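PDB 1JWQ: N-ACETYLMURAMOYL-L-ALANINE AMIDASE CwlV from Paenibacillus polymyxa, which probably hydrolyses, through this zinc-binding catalytic domain, the amide bond between N-acetylmuramic acid and L-alanine in bacterial cell-wall peptidoglycan. Local coordinates for residues 63-68 and 128-133; 67-72 and 134-139. All coordinates share one frame; numbering follows the deposited sequence.

Contact 1: residues 63-68 and 128-133; sequences QRVKVA and FHVIRE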
ATOM      1  N   GLN A  63      -9.640  11.327   7.505  1.00 15.05           N
ATOM      2  CA  GLN A  63     -10.723  10.887   6.636  1.00 15.16           C
ATOM      3  C   GLN A  63     -10.521   9.448   6.163  1.00 14.21           C
ATOM      4  O   GLN A  63     -11.478   8.677   6.085  1.00 13.00           O
ATOM      5  CB  GLN A  63     -10.844  11.829   5.432  1.00 16.41           C
ATOM      6  N   ARG A  64      -9.279   9.094   5.845  1.00 12.60           N
ATOM      7  CA  ARG A  64      -8.961   7.745   5.384  1.00 11.47           C
ATOM      8  C   ARG A  64      -9.234   6.745   6.501  1.00 11.96           C
ATOM      9  O   ARG A  64      -9.774   5.660   6.264  1.00 12.01           O
ATOM     10  CB  ARG A  64      -7.492   7.668   4.960  1.00 11.84           C
ATOM     11  CG  ARG A  64      -7.137   8.620   3.828  1.00 11.18           C
ATOM     12  CD  ARG A  64      -5.652   8.932   3.797  1.00  9.26           C
ATOM     13  NE  ARG A  64      -5.357  10.009   2.856  1.00  9.23           N
ATOM     14  CZ  ARG A  64      -5.059   9.829   1.573  1.00 11.66           C
ATOM     15  NH1 ARG A  64      -5.006   8.604   1.062  1.00 10.68           N
ATOM     16  NH2 ARG A  64      -4.811  10.878   0.800  1.00 11.46           N
ATOM     17  N   VAL A  65      -8.852   7.112   7.720  1.00 10.85           N
ATOM     18  CA  VAL A  65      -9.066   6.241   8.871  1.00 10.58           C
ATOM     19  C   VAL A  65     -10.559   6.106   9.162  1.00 12.01           C
ATOM     20  O   VAL A  65     -11.054   5.007   9.417  1.00 10.94           O
ATOM     21  CB  VAL A  65      -8.358   6.792  10.137  1.00 10.92           C
ATOM     22  CG1 VAL A  65      -8.772   5.986  11.361  1.00 12.59           C
ATOM     23  CG2 VAL A  65      -6.851   6.747   9.954  1.00 11.35           C
ATOM     24  N   LYS A  66     -11.277   7.223   9.101  1.00 13.18           N
ATOM     25  CA  LYS A  66     -12.709   7.210   9.386  1.00 14.32           C
ATOM     26  C   LYS A  66     -13.475   6.217   8.517  1.00 13.84           C
ATOM     27  O   LYS A  66     -14.381   5.533   8.995  1.00 14.51           O
ATOM     28  CB  LYS A  66     -13.301   8.612   9.228  1.00 18.28           C
ATOM     29  CG  LYS A  66     -14.753   8.706   9.686  1.00 23.27           C
ATOM     30  CD  LYS A  66     -15.142  10.132  10.054  1.00 28.74           C
ATOM     31  CE  LYS A  66     -15.002  11.083   8.881  1.00 30.22           C
ATOM     32  NZ  LYS A  66     -15.403  12.472   9.257  1.00 32.86           N
ATOM     33  N   VAL A  67     -13.115   6.133   7.242  1.00 14.35           N
ATOM     34  CA  VAL A  67     -13.777   5.196   6.343  1.00 15.21           C
ATOM     35  C   VAL A  67     -13.587   3.773   6.854  1.00 13.01           C
ATOM     36  O   VAL A  67     -14.537   2.995   6.942  1.00 12.41           O
ATOM     37  CB  VAL A  67     -13.195   5.276   4.914  1.00 16.36           C
ATOM     38  CG1 VAL A  67     -13.812   4.192   4.039  1.00 20.36           C
ATOM     39  CG2 VAL A  67     -13.456   6.650   4.326  1.00 19.40           C
ATOM     40  N   ALA A  68     -12.347   3.434   7.185  1.00 12.86           N
ATOM     41  CA  ALA A  68     -12.035   2.106   7.683  1.00 11.36           C
ATOM     42  C   ALA A  68     -12.803   1.809   8.965  1.00 11.51           C
ATOM     43  O   ALA A  68     -13.370   0.731   9.113  1.00 12.51           O
ATOM     44  CB  ALA A  68     -10.532   1.974   7.924  1.00 10.97           C
ATOM     45  N   PHE A 128       2.716   6.074  11.813  1.00 13.31           N
ATOM     46  CA  PHE A 128       1.966   6.764  10.770  1.00 11.58           C
ATOM     47  C   PHE A 128       0.487   6.780  11.133  1.00 11.27           C
ATOM     48  O   PHE A 128      -0.087   5.752  11.487  1.00 10.86           O
ATOM     49  CB  PHE A 128       2.183   6.056   9.431  1.00 12.77           C
ATOM     50  CG  PHE A 128       3.636   5.893   9.062  1.00 15.59           C
ATOM     51  CD1 PHE A 128       4.100   4.698   8.525  1.00 16.08           C
ATOM     52  CD2 PHE A 128       4.543   6.932   9.267  1.00 19.27           C
ATOM     53  CE1 PHE A 128       5.443   4.532   8.198  1.00 15.83           C
ATOM     54  CE2 PHE A 128       5.892   6.775   8.943  1.00 20.36           C
ATOM     55  CZ  PHE A 128       6.342   5.574   8.409  1.00 19.66           C
ATOM     56  N   HIS A 129      -0.119   7.956  11.029  1.00 10.84           N
ATOM     57  CA  HIS A 129      -1.520   8.159  11.371  1.00 11.25           C
ATOM     58  C   HIS A 129      -2.479   7.061  10.916  1.00  9.45           C
ATOM     59  O   HIS A 129      -3.198   6.487  11.728  1.00 10.02           O
ATOM     60  CB  HIS A 129      -1.994   9.507  10.813  1.00 12.19           C
ATOM     61  CG  HIS A 129      -3.364   9.908  11.269  1.00 14.48           C
ATOM     62  ND1 HIS A 129      -3.594  11.046  12.010  1.00 17.10           N
ATOM     63  CD2 HIS A 129      -4.573   9.325  11.089  1.00 16.07           C
ATOM     64  CE1 HIS A 129      -4.887  11.148  12.268  1.00 16.75           C
ATOM     65  NE2 HIS A 129      -5.502  10.117  11.720  1.00 15.51           N
ATOM     66  N   VAL A 130      -2.492   6.764   9.622  1.00 10.54           N
ATOM     67  CA  VAL A 130      -3.426   5.762   9.116  1.00  9.13           C
ATOM     68  C   VAL A 130      -3.302   4.356   9.700  1.00  7.65           C
ATOM     69  O   VAL A 130      -4.290   3.622   9.727  1.00  8.62           O
ATOM     70  CB  VAL A 130      -3.387   5.689   7.567  1.00  9.26           C
ATOM     71  CG1 VAL A 130      -3.720   7.062   6.984  1.00 10.24           C
ATOM     72  CG2 VAL A 130      -2.030   5.221   7.089  1.00 11.39           C
ATOM     73  N   ILE A 131      -2.119   3.968  10.171  1.00  8.74           N
ATOM     74  CA  ILE A 131      -1.983   2.634  10.754  1.00  9.05           C
ATOM     75  C   ILE A 131      -2.001   2.687  12.286  1.00  8.61           C
ATOM     76  O   ILE A 131      -2.088   1.659  12.960  1.00  9.20           O
ATOM     77  CB  ILE A 131      -0.702   1.900  10.239  1.00  9.26           C
ATOM     78  CG1 ILE A 131       0.557   2.747  10.462  1.00  8.35           C
ATOM     79  CG2 ILE A 131      -0.854   1.606   8.744  1.00  8.81           C
ATOM     80  CD1 ILE A 131       1.857   2.016  10.089  1.00  7.59           C
ATOM     81  N   ARG A 132      -1.945   3.901  12.825  1.00 10.02           N
ATOM     82  CA  ARG A 132      -1.968   4.111  14.270  1.00 10.07           C
ATOM     83  C   ARG A 132      -3.387   4.301  14.796  1.00 11.86           C
ATOM     84  O   ARG A 132      -3.773   3.699  15.797  1.00 12.42           O
ATOM     85  CB  ARG A 132      -1.162   5.355  14.639  1.00 11.88           C
ATOM     86  CG  ARG A 132      -1.285   5.738  16.109  1.00 14.63           C
ATOM     87  CD  ARG A 132      -0.551   7.033  16.412  1.00 14.89           C
ATOM     88  NE  ARG A 132      -1.170   8.184  15.760  1.00 15.50           N
ATOM     89  CZ  ARG A 132      -0.547   8.981  14.896  1.00 16.95           C
ATOM     90  NH1 ARG A 132       0.719   8.756  14.574  1.00 15.72           N
ATOM     91  NH2 ARG A 132      -1.189  10.009  14.359  1.00 16.29           N
ATOM     92  N   GLU A 133      -4.149   5.154  14.115  1.00 11.10           N
ATOM     93  CA  GLU A 133      -5.512   5.479  14.521  1.00 12.51           C
ATOM     94  C   GLU A 133      -6.559   4.448  14.123  1.00 13.07           C
ATOM     95  O   GLU A 133      -7.683   4.482  14.621  1.00 12.03           O
ATOM     96  CB  GLU A 133      -5.889   6.862  13.986  1.00 12.75           C
ATOM     97  CG  GLU A 133      -4.960   7.959  14.496  1.00 14.43           C
ATOM     98  CD  GLU A 133      -4.940   8.052  16.017  1.00 16.98           C
ATOM     99  OE1 GLU A 133      -3.860   8.314  16.591  1.00 16.08           O
ATOM    100  OE2 GLU A 133      -6.005   7.869  16.638  1.00 17.91           O
TER
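His129 meets Val65 with the edge of its imidazole. CG2 of Val65 lies near the ring plane, 3.6 Å from CD2 of His129. With CG anti to the backbone N (chi1 -172°), the His129 ring reaches toward helix 61-70. One ring face carries CG of Glu133, 3.5 Å above the plane and offset toward the rim. Val130 comes next; its CA and that of Val65 are the nearest CA pair, 5.7 Å apart. CG2 of Val65 rests on CA of Val130 at 3.7 Å. CG1 of Val130 reaches CD of Arg64 at 4.2 Å. The guanidinium of Arg64 is turned to Asp7 and to backbone carbonyls, among them that of the zinc ligand His10. Arg132 bonds through NE to OE1 of Glu133 at 2.8 Å, in the guanidinium plane and on the anti lone pair. This carboxylate points away from helix 61-70. CB and the backbone O of Glu133 stay beside CG1 of Val65. The contact is van der Waals packing, without a hydrogen bond between the segments. It seats helix 129-132 beside helix 61-70 on the sheet of the alpha-beta-alpha domain, Val130 over Phe76 and Ser78 of strand 75-82 and Leu140 of strand 138-145.

Contact 2: residues 67-72 and 134-139; sequences VAENLK and TTMPAV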
ATOM      1  N   VAL A  67     -13.115   6.133   7.242  1.00 14.35           N
ATOM      2  CA  VAL A  67     -13.777   5.196   6.343  1.00 15.21           C
ATOM      3  C   VAL A  67     -13.587   3.773   6.854  1.00 13.01           C
ATOM      4  O   VAL A  67     -14.537   2.995   6.942  1.00 12.41           O
ATOM      5  CB  VAL A  67     -13.195   5.276   4.914  1.00 16.36           C
ATOM      6  CG1 VAL A  67     -13.812   4.192   4.039  1.00 20.36           C
ATOM      7  CG2 VAL A  67     -13.456   6.650   4.326  1.00 19.40           C
ATOM      8  N   ALA A  68     -12.347   3.434   7.185  1.00 12.86           N
ATOM      9  CA  ALA A  68     -12.035   2.106   7.683  1.00 11.36           C
ATOM     10  C   ALA A  68     -12.803   1.809   8.965  1.00 11.51           C
ATOM     11  O   ALA A  68     -13.370   0.731   9.113  1.00 12.51           O
ATOM     12  CB  ALA A  68     -10.532   1.974   7.924  1.00 10.97           C
ATOM     13  N   GLU A  69     -12.836   2.767   9.886  1.00 10.85           N
ATOM     14  CA  GLU A  69     -13.544   2.558  11.146  1.00 11.45           C
ATOM     15  C   GLU A  69     -15.050   2.452  10.953  1.00 12.16           C
ATOM     16  O   GLU A  69     -15.690   1.542  11.482  1.00 11.68           O
ATOM     17  CB  GLU A  69     -13.234   3.689  12.128  1.00 11.70           C
ATOM     18  CG  GLU A  69     -11.763   3.779  12.487  1.00 12.07           C
ATOM     19  CD  GLU A  69     -11.223   2.461  13.003  1.00 13.76           C
ATOM     20  OE1 GLU A  69     -10.148   2.031  12.534  1.00 11.39           O
ATOM     21  OE2 GLU A  69     -11.875   1.855  13.880  1.00 15.40           O
ATOM     22  N   ASN A  70     -15.611   3.382  10.188  1.00 13.05           N
ATOM     23  CA  ASN A  70     -17.048   3.395   9.944  1.00 14.08           C
ATOM     24  C   ASN A  70     -17.565   2.150   9.222  1.00 14.22           C
ATOM     25  O   ASN A  70     -18.634   1.641   9.551  1.00 14.36           O
ATOM     26  CB  ASN A  70     -17.435   4.656   9.167  1.00 13.46           C
ATOM     27  CG  ASN A  70     -18.913   4.694   8.817  1.00 14.03           C
ATOM     28  OD1 ASN A  70     -19.298   4.404   7.685  1.00 12.33           O
ATOM     29  ND2 ASN A  70     -19.750   5.036   9.795  1.00 14.19           N
ATOM     30  N   LEU A  71     -16.812   1.659   8.243  1.00 13.48           N
ATOM     31  CA  LEU A  71     -17.226   0.471   7.501  1.00 13.05           C
ATOM     32  C   LEU A  71     -16.781  -0.818   8.186  1.00 13.09           C
ATOM     33  O   LEU A  71     -16.986  -1.919   7.661  1.00 13.49           O
ATOM     34  CB  LEU A  71     -16.670   0.526   6.073  1.00 13.56           C
ATOM     35  CG  LEU A  71     -17.065   1.771   5.272  1.00 12.75           C
ATOM     36  CD1 LEU A  71     -16.507   1.668   3.849  1.00 13.85           C
ATOM     37  CD2 LEU A  71     -18.584   1.898   5.241  1.00 13.12           C
ATOM     38  N   LYS A  72     -16.185  -0.670   9.366  1.00 13.61           N
ATOM     39  CA  LYS A  72     -15.701  -1.798  10.155  1.00 14.09           C
ATOM     40  C   LYS A  72     -14.815  -2.722   9.329  1.00 13.29           C
ATOM     41  O   LYS A  72     -15.056  -3.925   9.247  1.00 13.36           O
ATOM     42  CB  LYS A  72     -16.880  -2.588  10.731  1.00 18.64           C
ATOM     43  CG  LYS A  72     -17.816  -1.758  11.598  1.00 21.43           C
ATOM     44  CD  LYS A  72     -18.896  -2.618  12.248  1.00 26.33           C
ATOM     45  CE  LYS A  72     -19.726  -3.366  11.215  1.00 29.33           C
ATOM     46  NZ  LYS A  72     -20.387  -2.448  10.248  1.00 31.17           N
ATOM     47  N   THR A 134      -6.192   3.539  13.228  1.00 12.42           N
ATOM     48  CA  THR A 134      -7.106   2.482  12.814  1.00 13.07           C
ATOM     49  C   THR A 134      -7.170   1.477  13.958  1.00 12.64           C
ATOM     50  O   THR A 134      -6.240   1.393  14.764  1.00 11.84           O
ATOM     51  CB  THR A 134      -6.607   1.784  11.539  1.00 12.82           C
ATOM     52  OG1 THR A 134      -5.177   1.841  11.493  1.00 11.69           O
ATOM     53  CG2 THR A 134      -7.190   2.461  10.300  1.00  9.43           C
ATOM     54  N   THR A 135      -8.263   0.722  14.034  1.00 12.89           N
ATOM     55  CA  THR A 135      -8.430  -0.259  15.102  1.00 12.66           C
ATOM     56  C   THR A 135      -8.380  -1.701  14.616  1.00 12.10           C
ATOM     57  O   THR A 135      -8.416  -2.627  15.425  1.00 12.78           O
ATOM     58  CB  THR A 135      -9.759  -0.059  15.848  1.00 14.17           C
ATOM     59  OG1 THR A 135     -10.848  -0.293  14.947  1.00 13.44           O
ATOM     60  CG2 THR A 135      -9.855   1.361  16.398  1.00 15.60           C
ATOM     61  N   MET A 136      -8.329  -1.893  13.301  1.00 10.38           N
ATOM     62  CA  MET A 136      -8.243  -3.237  12.743  1.00 10.09           C
ATOM     63  C   MET A 136      -6.810  -3.419  12.248  1.00  9.21           C
ATOM     64  O   MET A 136      -6.046  -2.452  12.192  1.00  9.80           O
ATOM     65  CB  MET A 136      -9.231  -3.413  11.574  1.00 10.00           C
ATOM     66  CG  MET A 136      -8.882  -2.654  10.285  1.00  9.29           C
ATOM     67  SD  MET A 136      -9.063  -0.853  10.372  1.00 10.88           S
ATOM     68  CE  MET A 136     -10.796  -0.697  10.950  1.00 11.21           C
ATOM     69  N   PRO A 137      -6.417  -4.656  11.898  1.00  9.71           N
ATOM     70  CA  PRO A 137      -5.044  -4.847  11.417  1.00  9.25           C
ATOM     71  C   PRO A 137      -4.780  -3.874  10.279  1.00  9.50           C
ATOM     72  O   PRO A 137      -5.526  -3.836   9.304  1.00  8.73           O
ATOM     73  CB  PRO A 137      -5.041  -6.305  10.970  1.00  9.77           C
ATOM     74  CG  PRO A 137      -5.954  -6.942  11.975  1.00 10.95           C
ATOM     75  CD  PRO A 137      -7.112  -5.949  12.036  1.00 10.72           C
ATOM     76  N   ALA A 138      -3.723  -3.079  10.408  1.00 10.67           N
ATOM     77  CA  ALA A 138      -3.420  -2.084   9.393  1.00  9.31           C
ATOM     78  C   ALA A 138      -1.940  -1.955   9.119  1.00  7.87           C
ATOM     79  O   ALA A 138      -1.131  -1.835  10.038  1.00 11.06           O
ATOM     80  CB  ALA A 138      -3.986  -0.722   9.817  1.00  8.36           C
ATOM     81  N   VAL A 139      -1.584  -1.966   7.845  1.00  8.39           N
ATOM     82  CA  VAL A 139      -0.188  -1.829   7.471  1.00  8.22           C
ATOM     83  C   VAL A 139      -0.031  -0.791   6.378  1.00  8.72           C
ATOM     84  O   VAL A 139      -0.975  -0.487   5.647  1.00  9.04           O
ATOM     85  CB  VAL A 139       0.402  -3.167   6.983  1.00  9.00           C
ATOM     86  CG1 VAL A 139       0.323  -4.210   8.103  1.00  7.92           C
ATOM     87  CG2 VAL A 139      -0.345  -3.650   5.746  1.00 10.39           C
TER
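Glu69 grips Thr135 through both carboxylate oxygens, a two-bond tie between the last turn of helix 61-70 and the loop that leads into strand 138-145 of the open alpha-beta-alpha fold. OG1 of Thr135 donates to OE2 of Glu69 at 2.6 Å, on the syn lone pair. The backbone N of Thr135 donates to OE1 of Glu69 at 2.7 Å. That bond is bent, 145° at the hydrogen, and the donor stands 30° out of the carboxylate plane on the syn side. Together the two bonds fix the rotation of the carboxylate. CG of Glu69 is anti to its own carbonyl carbon (chi1 -61°), and the bend at chi2 carries the acid across to the loop. An alanine at Glu69 would remove both acceptors, and the N and OG1 of Thr135 would probably lose their partners, with the loop less firmly tied to the helix.

Beside this polar pair lies an apolar patch. CB of Ala68 sits 4.0 Å from SD of Met136 and 4.1 Å from CG2 of Thr134. Phe76 of strand 75-82 touches all three side chains. OG1 of Thr134 turns to the carbonyl of Val130, which ties the loop back to helix 129-132. Past Glu69 the helix ends in a Schellman motif, with Lys72 at positive phi and its N bonded to O of Glu69. The methyl CE of Met136 touches both helix residues, 3.5 Å from O of Ala68 and 3.2 Å from OE1 of Glu69.

How the contacts relate
Both contacts start from helix 61-70 and meet one continuous piece of chain, first helix 129-132 and then the loop into strand 138-145. Their centres are about 7 Å apart. Each is largely buried, with one glutamate on its margin, but those glutamates act differently. Glu133 in contact 1 pairs within its own segment, whereas Glu69 in contact 2 bonds across. Contact 1 has no hydrogen bond between its segments and rests on van der Waals packing; contact 2 adds two hydrogen bonds. The apolar surfaces join where CG1 of Val65 meets CG2 of Thr134, 4.0 Å apart. Contact 1 is nearer the zinc site, since Arg64 and Val130 neighbour the ligands His10 and His80.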